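Local coordinates for protein alginate lyase (Paenibacillus sp. FPU-7, PDB 6KFN) that cleaves the polysaccharide alginate as a lyase, probably by beta-elimination, using a right-handed parallel beta-helix scaffold, at residues E117-R122 with S133-T138. Residues are numbered along the deposited sequence; the frame is centred on the assembly and turned at random.
Sequences EGVHFR and SHIYNT
Gly-118 faces both Ile-135 and Thr-138: its CA lies 6.6 Å from Ile-135 CA and 6.2 Å from Thr-138 CA, and no hydrogen bond joins the two backbones. Gly-118, immediately before strand 119-122, has helix-like backbone angles, unlike the extended residues of that strand. Asn-137 takes a left-handed conformation just before Thr-138, whose CB points toward the other segment. The two strands belong to different faces of the coil: strand 119-122 lies between strands 94-99 and 149-151, strand 134-136 between 110-114 and 174-175.

Apolar branches of the two strands meet in the interior. Val-119 CG2 reaches Ile-135 CD1 at 3.9 Å; the side chains cross at about a right angle, and these two methyl carbons make the touch. Ile-135 extends CG1 away from its own carbonyl carbon (chi1 -59°), carrying CD1 to the valine, and it also packs on Ile-149 of the next turn. Thr-138 CG2 rests against the glycine backbone, 4.0 Å from Gly-118 N, while its hydroxyl hydrogen-bonds to Gly-146 O.

The CB of His-120 leaves strand 119-122 on the side opposite to that of Val-119, and its ring takes no part in this packing. Its ND1 donates to Glu-117 OE2 over 2.7 Å in a nearly straight bond (173°), with the oxygen close to the ring plane but on the anti side of the carboxylate. A salt bridge from Lys-94 to Glu-117 OE1 and a hydrogen bond between His-120 NE2 and Gly-152 O further fix the pair.

Parallel pairing with adjacent turns, together with interior aliphatic contacts between two faces of one coil, is characteristic of the right-handed beta-helix of the pectate-lyase-like clan.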
loop_
_atom_site.group_PDB
_atom_site.type_symbol
_atom_site.label_atom_id
_atom_site.label_comp_id
_atom_site.label_asym_id
_atom_site.label_seq_id
_atom_site.Cartn_x
_atom_site.Cartn_y
_atom_site.Cartn_z
ATOM N N GLU A 117 -9.093 1.312 -3.010
ATOM C CA GLU A 117 -7.817 0.911 -2.422
ATOM C C GLU A 117 -7.138 2.064 -1.680
ATOM O O GLU A 117 -7.206 3.235 -2.056
ATOM C CB GLU A 117 -6.893 0.274 -3.466
ATOM C CG GLU A 117 -6.276 1.181 -4.530
ATOM C CD GLU A 117 -7.113 1.468 -5.778
ATOM O OE1 GLU A 117 -8.355 1.315 -5.741
ATOM O OE2 GLU A 117 -6.532 1.911 -6.817
ATOM N N GLY A 118 -6.413 1.704 -0.625
ATOM C CA GLY A 118 -5.774 2.693 0.221
ATOM C C GLY A 118 -4.651 3.450 -0.465
ATOM O O GLY A 118 -4.661 4.686 -0.498
ATOM N N VAL A 119 -3.656 2.711 -0.940
ATOM C CA VAL A 119 -2.468 3.266 -1.589
ATOM C C VAL A 119 -2.244 2.489 -2.868
ATOM O O VAL A 119 -2.271 1.255 -2.844
ATOM C CB VAL A 119 -1.234 3.183 -0.679
ATOM C CG1 VAL A 119 0.047 3.677 -1.383
ATOM C CG2 VAL A 119 -1.478 3.985 0.602
ATOM N N HIS A 120 -1.967 3.178 -3.969
ATOM C CA HIS A 120 -1.731 2.514 -5.243
ATOM C C HIS A 120 -0.504 3.119 -5.914
ATOM O O HIS A 120 -0.470 4.313 -6.201
ATOM C CB HIS A 120 -2.946 2.657 -6.125
ATOM C CG HIS A 120 -2.967 1.789 -7.354
ATOM N ND1 HIS A 120 -4.148 1.410 -7.902
ATOM C CD2 HIS A 120 -2.003 1.176 -8.095
ATOM C CE1 HIS A 120 -3.930 0.664 -8.975
ATOM N NE2 HIS A 120 -2.634 0.544 -9.134
ATOM N N PHE A 121 0.524 2.283 -6.130
ATOM C CA PHE A 121 1.710 2.654 -6.905
ATOM C C PHE A 121 1.446 2.274 -8.367
ATOM O O PHE A 121 1.323 1.087 -8.669
ATOM C CB PHE A 121 2.943 1.903 -6.421
ATOM C CG PHE A 121 3.278 2.126 -4.966
ATOM C CD1 PHE A 121 4.006 3.214 -4.591
ATOM C CD2 PHE A 121 2.867 1.248 -3.997
ATOM C CE1 PHE A 121 4.333 3.437 -3.268
ATOM C CE2 PHE A 121 3.183 1.453 -2.671
ATOM C CZ PHE A 121 3.939 2.569 -2.300
ATOM N N ARG A 122 1.302 3.262 -9.252
ATOM C CA ARG A 122 0.834 2.988 -10.613
ATOM C C ARG A 122 1.723 3.664 -11.639
ATOM O O ARG A 122 2.445 4.637 -11.372
ATOM C CB ARG A 122 -0.639 3.447 -10.733
ATOM C CG ARG A 122 -1.389 2.886 -11.929
ATOM C CD ARG A 122 -2.866 3.220 -11.923
ATOM N NE ARG A 122 -3.070 4.646 -12.158
ATOM C CZ ARG A 122 -4.264 5.220 -12.177
ATOM N NH1 ARG A 122 -5.369 4.514 -12.023
ATOM N NH2 ARG A 122 -4.358 6.534 -12.364
ATOM N N SER A 133 2.960 3.427 9.088
ATOM C CA SER A 133 1.647 3.924 8.723
ATOM C C SER A 133 0.602 2.855 9.026
ATOM O O SER A 133 0.931 1.693 9.177
ATOM C CB SER A 133 1.609 4.288 7.218
ATOM O OG SER A 133 2.479 5.391 6.935
ATOM N N HIS A 134 -0.666 3.274 9.070
ATOM C CA HIS A 134 -1.798 2.380 9.319
ATOM C C HIS A 134 -2.836 2.626 8.252
ATOM O O HIS A 134 -3.297 3.765 8.091
ATOM C CB HIS A 134 -2.379 2.640 10.707
ATOM C CG HIS A 134 -3.478 1.685 11.113
ATOM N ND1 HIS A 134 -4.314 1.964 12.168
ATOM C CD2 HIS A 134 -3.866 0.487 10.635
ATOM C CE1 HIS A 134 -5.156 0.955 12.324
ATOM N NE2 HIS A 134 -4.913 0.048 11.398
ATOM N N ILE A 135 -3.232 1.556 7.541
ATOM C CA ILE A 135 -4.260 1.592 6.534
ATOM C C ILE A 135 -5.382 0.671 7.003
ATOM O O ILE A 135 -5.123 -0.493 7.324
ATOM C CB ILE A 135 -3.732 1.116 5.161
ATOM C CG1 ILE A 135 -2.569 1.993 4.695
ATOM C CG2 ILE A 135 -4.842 1.056 4.146
ATOM C CD1 ILE A 135 -1.760 1.395 3.561
ATOM N N TYR A 136 -6.617 1.180 7.046
ATOM C CA TYR A 136 -7.738 0.375 7.510
ATOM C C TYR A 136 -9.007 0.884 6.846
ATOM O O TYR A 136 -9.039 1.973 6.276
ATOM C CB TYR A 136 -7.804 0.363 9.064
ATOM C CG TYR A 136 -8.019 1.697 9.728
ATOM C CD1 TYR A 136 -6.952 2.557 9.977
ATOM C CD2 TYR A 136 -9.273 2.076 10.174
ATOM C CE1 TYR A 136 -7.143 3.767 10.631
ATOM C CE2 TYR A 136 -9.474 3.274 10.824
ATOM C CZ TYR A 136 -8.419 4.124 11.066
ATOM O OH TYR A 136 -8.643 5.303 11.724
ATOM N N ASN A 137 -10.079 0.083 6.907
ATOM C CA ASN A 137 -11.390 0.508 6.398
ATOM C C ASN A 137 -11.309 0.975 4.939
ATOM O O ASN A 137 -11.576 2.131 4.604
ATOM C CB ASN A 137 -12.015 1.596 7.278
ATOM C CG ASN A 137 -12.433 1.082 8.588
ATOM O OD1 ASN A 137 -12.295 -0.080 8.906
ATOM N ND2 ASN A 137 -12.895 2.012 9.438
ATOM N N THR A 138 -10.975 0.016 4.071
ATOM C CA THR A 138 -10.936 0.218 2.616
ATOM C C THR A 138 -11.987 -0.653 1.959
ATOM O O THR A 138 -12.538 -1.566 2.576
ATOM C CB THR A 138 -9.553 -0.116 2.053
ATOM O OG1 THR A 138 -9.259 -1.474 2.360
ATOM C CG2 THR A 138 -8.451 0.751 2.651
#